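PDB 3WMR: proline iminopeptidase from Streptomyces halstedii, which probably releases N-terminal proline from peptides and is an amidohydrolase whose hydrophobic tunnel serves its interaction with polyketide substrates. Local coordinates for residues A[100-111]-A[127-138]. Numbering follows the deposited sequence.
Sequences VQLFEDELDNLL and WGGMLGSVHAAR
H135 holds CG anti to its backbone N (chi1 178°), which carries the imidazole across to L107, and the same turn in L107 sets its CD2 over one ring face, 4.0 Å from the H135 centroid, a CH-pi contact. In the plane of the same ring, a water lies 2.8 Å from H135 ND1 and donates to E104 O, while H135 NE2 is hydrogen-bonded to Y120 OH; with both nitrogens engaged, ring rotation should be restricted. At the other end of the contact, W127 and F103 pair offset edge-to-face, the six-membered ring of W127 5.8 Å from the F103 ring, centroid to centroid, with the W127 edge toward the F103 face and planes at 77°; W127 NE1 is held by Q81. L131 fills the middle, its CD1 3.8 Å from E104 CG. From there E104 extends past V134 to R138, and OE1 forms a salt bridge with R138 NH2 over one guanidinium face, although the position of OE1 is less certain. With an alanine in place of E104, R138 would probably lose this carboxylate partner, and V134 CG1 its 3.4 Å contact with E104 CD. The helices cross at -72° with axes 10.3 Å apart within the alpha/beta hydrolase fold, and the W127 side chain lies about 4 Å from that of its sequence neighbour S126, the predicted nucleophile. The chemistry is thus graded: apolar and aromatic near the predicted active site, water-bridged at H135, and ionic at the exposed R138 end.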
loop_
_atom_site.group_PDB
_atom_site.type_symbol
_atom_site.label_atom_id
_atom_site.label_comp_id
_atom_site.label_asym_id
_atom_site.label_seq_id
_atom_site.Cartn_x
_atom_site.Cartn_y
_atom_site.Cartn_z
ATOM N N VAL A 100 0.547 9.144 11.099
ATOM C CA VAL A 100 1.613 8.849 10.169
ATOM C C VAL A 100 2.950 8.698 10.920
ATOM O O VAL A 100 3.745 7.824 10.599
ATOM C CB VAL A 100 1.726 9.948 9.085
ATOM C CG1 VAL A 100 2.852 9.631 8.107
ATOM C CG2 VAL A 100 0.395 10.125 8.364
ATOM N N GLN A 101 3.201 9.553 11.917
ATOM C CA GLN A 101 4.451 9.487 12.684
ATOM C C GLN A 101 4.634 8.124 13.340
ATOM O O GLN A 101 5.729 7.574 13.356
ATOM C CB GLN A 101 4.503 10.577 13.764
ATOM C CG GLN A 101 5.831 10.592 14.519
ATOM C CD GLN A 101 7.026 10.878 13.614
ATOM O OE1 GLN A 101 8.023 10.135 13.605
ATOM N NE2 GLN A 101 6.940 11.975 12.851
ATOM N N LEU A 102 3.551 7.582 13.879
ATOM C CA LEU A 102 3.570 6.256 14.476
ATOM C C LEU A 102 4.149 5.220 13.511
ATOM O O LEU A 102 5.045 4.445 13.875
ATOM C CB LEU A 102 2.155 5.841 14.859
ATOM C CG LEU A 102 2.001 4.480 15.539
ATOM C CD1 LEU A 102 2.618 4.536 16.928
ATOM C CD2 LEU A 102 0.533 4.086 15.598
ATOM N N PHE A 103 3.626 5.205 12.288
ATOM C CA PHE A 103 4.009 4.191 11.316
ATOM C C PHE A 103 5.381 4.436 10.732
ATOM O O PHE A 103 6.055 3.476 10.362
ATOM C CB PHE A 103 2.945 4.058 10.218
ATOM C CG PHE A 103 1.663 3.496 10.729
ATOM C CD1 PHE A 103 1.584 2.164 11.081
ATOM C CD2 PHE A 103 0.560 4.307 10.938
ATOM C CE1 PHE A 103 0.420 1.633 11.597
ATOM C CE2 PHE A 103 -0.614 3.775 11.444
ATOM C CZ PHE A 103 -0.680 2.436 11.780
ATOM N N GLU A 104 5.798 5.701 10.634
ATOM C CA GLU A 104 7.190 6.027 10.272
ATOM C C GLU A 104 8.164 5.477 11.305
ATOM O O GLU A 104 9.211 4.942 10.963
ATOM C CB GLU A 104 7.428 7.533 10.239
ATOM C CG GLU A 104 6.767 8.287 9.110
ATOM C CD GLU A 104 7.115 9.761 9.200
ATOM O OE1 GLU A 104 8.303 10.090 9.035
ATOM O OE2 GLU A 104 6.212 10.584 9.445
ATOM N N ASP A 105 7.812 5.671 12.578
ATOM C CA ASP A 105 8.638 5.237 13.695
ATOM C C ASP A 105 8.723 3.723 13.724
ATOM O O ASP A 105 9.777 3.182 14.018
ATOM C CB ASP A 105 8.068 5.736 15.030
ATOM C CG ASP A 105 8.278 7.225 15.251
ATOM O OD1 ASP A 105 9.171 7.815 14.613
ATOM O OD2 ASP A 105 7.544 7.812 16.082
ATOM N N GLU A 106 7.613 3.051 13.418
ATOM C CA GLU A 106 7.583 1.593 13.324
ATOM C C GLU A 106 8.470 1.060 12.192
ATOM O O GLU A 106 9.193 0.083 12.373
ATOM C CB GLU A 106 6.143 1.084 13.120
ATOM C CG GLU A 106 6.058 -0.429 13.022
ATOM C CD GLU A 106 4.663 -0.966 12.781
ATOM O OE1 GLU A 106 3.922 -0.441 11.909
ATOM O OE2 GLU A 106 4.315 -1.957 13.454
ATOM N N LEU A 107 8.397 1.672 11.018
ATOM C CA LEU A 107 9.236 1.240 9.906
ATOM C C LEU A 107 10.720 1.418 10.258
ATOM O O LEU A 107 11.511 0.497 10.062
ATOM C CB LEU A 107 8.864 1.977 8.609
ATOM C CG LEU A 107 9.803 1.811 7.417
ATOM C CD1 LEU A 107 9.940 0.353 7.002
ATOM C CD2 LEU A 107 9.334 2.650 6.242
ATOM N N ASP A 108 11.092 2.592 10.774
ATOM C CA ASP A 108 12.476 2.836 11.218
ATOM C C ASP A 108 12.900 1.788 12.249
ATOM O O ASP A 108 13.967 1.193 12.129
ATOM C CB ASP A 108 12.635 4.236 11.825
ATOM C CG ASP A 108 12.743 5.316 10.776
ATOM O OD1 ASP A 108 13.233 5.040 9.655
ATOM O OD2 ASP A 108 12.345 6.448 11.069
ATOM N N ASN A 109 12.051 1.558 13.251
ATOM C CA ASN A 109 12.339 0.554 14.273
ATOM C C ASN A 109 12.563 -0.813 13.639
ATOM O O ASN A 109 13.508 -1.514 14.005
ATOM C CB ASN A 109 11.229 0.478 15.334
ATOM C CG ASN A 109 11.438 -0.663 16.324
ATOM O OD1 ASN A 109 10.772 -1.706 16.258
ATOM N ND2 ASN A 109 12.375 -0.479 17.230
ATOM N N LEU A 110 11.724 -1.179 12.672
ATOM C CA LEU A 110 11.823 -2.498 12.036
ATOM C C LEU A 110 13.123 -2.688 11.242
ATOM O O LEU A 110 13.769 -3.734 11.325
ATOM C CB LEU A 110 10.625 -2.754 11.115
ATOM C CG LEU A 110 10.653 -4.088 10.372
ATOM C CD1 LEU A 110 10.510 -5.249 11.345
ATOM C CD2 LEU A 110 9.557 -4.128 9.316
ATOM N N LEU A 111 13.494 -1.685 10.462
ATOM C CA LEU A 111 14.746 -1.731 9.721
ATOM C C LEU A 111 15.925 -1.896 10.689
ATOM O O LEU A 111 16.862 -2.642 10.411
ATOM C CB LEU A 111 14.917 -0.464 8.880
ATOM C CG LEU A 111 13.878 -0.252 7.773
ATOM C CD1 LEU A 111 13.939 1.186 7.286
ATOM C CD2 LEU A 111 14.059 -1.223 6.617
ATOM N N TRP A 127 -1.507 3.275 0.452
ATOM C CA TRP A 127 -0.993 4.010 1.620
ATOM C C TRP A 127 0.510 3.817 1.869
ATOM O O TRP A 127 1.222 4.774 2.213
ATOM C CB TRP A 127 -1.817 3.664 2.891
ATOM C CG TRP A 127 -1.006 3.497 4.143
ATOM C CD1 TRP A 127 -0.555 2.344 4.676
ATOM C CD2 TRP A 127 -0.521 4.547 4.985
ATOM N NE1 TRP A 127 0.182 2.593 5.803
ATOM C CE2 TRP A 127 0.195 3.945 6.032
ATOM C CE3 TRP A 127 -0.653 5.937 4.965
ATOM C CZ2 TRP A 127 0.808 4.686 7.047
ATOM C CZ3 TRP A 127 -0.047 6.688 5.981
ATOM C CH2 TRP A 127 0.671 6.052 7.009
ATOM N N GLY A 128 0.985 2.588 1.732
ATOM C CA GLY A 128 2.383 2.248 1.932
ATOM C C GLY A 128 3.340 3.016 1.037
ATOM O O GLY A 128 4.478 3.284 1.422
ATOM N N GLY A 129 2.883 3.369 -0.160
ATOM C CA GLY A 129 3.657 4.193 -1.070
ATOM C C GLY A 129 3.735 5.629 -0.565
ATOM O O GLY A 129 4.715 6.329 -0.828
ATOM N N MET A 130 2.695 6.069 0.136
ATOM C CA MET A 130 2.675 7.418 0.728
ATOM C C MET A 130 3.605 7.483 1.937
ATOM O O MET A 130 4.376 8.456 2.104
ATOM C CB MET A 130 1.244 7.844 1.110
ATOM C CG MET A 130 0.271 7.847 -0.062
ATOM S SD MET A 130 -1.403 8.367 0.350
ATOM C CE MET A 130 -1.257 10.158 0.246
ATOM N N LEU A 131 3.488 6.483 2.806
ATOM C CA LEU A 131 4.418 6.269 3.924
ATOM C C LEU A 131 5.859 6.166 3.419
ATOM O O LEU A 131 6.759 6.851 3.918
ATOM C CB LEU A 131 4.016 5.009 4.727
ATOM C CG LEU A 131 4.903 4.623 5.927
ATOM C CD1 LEU A 131 4.878 5.716 6.983
ATOM C CD2 LEU A 131 4.486 3.295 6.535
ATOM N N GLY A 132 6.084 5.313 2.410
ATOM C CA GLY A 132 7.412 5.196 1.796
ATOM C C GLY A 132 7.987 6.523 1.331
ATOM O O GLY A 132 9.185 6.770 1.494
ATOM N N SER A 133 7.142 7.383 0.757
ATOM C CA SER A 133 7.594 8.687 0.256
ATOM C C SER A 133 8.020 9.599 1.401
ATOM O O SER A 133 9.028 10.312 1.304
ATOM C CB SER A 133 6.485 9.380 -0.530
ATOM O OG SER A 133 6.153 8.646 -1.682
ATOM N N VAL A 134 7.242 9.581 2.480
ATOM C CA VAL A 134 7.565 10.385 3.673
ATOM C C VAL A 134 8.914 9.938 4.244
ATOM O O VAL A 134 9.801 10.750 4.541
ATOM C CB VAL A 134 6.454 10.268 4.747
ATOM C CG1 VAL A 134 6.845 10.984 6.028
ATOM C CG2 VAL A 134 5.142 10.829 4.216
ATOM N N HIS A 135 9.064 8.634 4.388
ATOM C CA HIS A 135 10.330 8.045 4.800
ATOM C C HIS A 135 11.505 8.432 3.879
ATOM O O HIS A 135 12.541 8.850 4.367
ATOM C CB HIS A 135 10.176 6.538 4.853
ATOM C CG HIS A 135 11.423 5.814 5.222
ATOM N ND1 HIS A 135 11.685 5.398 6.511
ATOM C CD2 HIS A 135 12.481 5.428 4.477
ATOM C CE1 HIS A 135 12.850 4.781 6.539
ATOM N NE2 HIS A 135 13.354 4.789 5.320
ATOM N N ALA A 136 11.334 8.295 2.560
ATOM C CA ALA A 136 12.383 8.628 1.599
ATOM C C ALA A 136 12.747 10.127 1.608
ATOM O O ALA A 136 13.875 10.487 1.280
ATOM C CB ALA A 136 11.983 8.207 0.195
ATOM N N ALA A 137 11.799 10.974 1.994
ATOM C CA ALA A 137 11.987 12.416 1.948
ATOM C C ALA A 137 12.909 12.908 3.066
ATOM O O ALA A 137 13.478 13.983 2.965
ATOM C CB ALA A 137 10.645 13.129 2.002
ATOM N N ARG A 138 13.083 12.091 4.096
ATOM C CA ARG A 138 14.044 12.362 5.159
ATOM C C ARG A 138 15.462 11.964 4.790
ATOM O O ARG A 138 16.383 12.162 5.578
ATOM C CB ARG A 138 13.618 11.630 6.429
ATOM C CG ARG A 138 12.212 12.003 6.840
ATOM C CD ARG A 138 11.776 11.299 8.107
ATOM N NE ARG A 138 10.567 11.841 8.762
ATOM C CZ ARG A 138 9.522 12.454 8.187
ATOM N NH1 ARG A 138 9.424 12.653 6.874
ATOM N NH2 ARG A 138 8.521 12.858 8.960
HETATM O O HOH W 1 9.865 5.902 8.541
#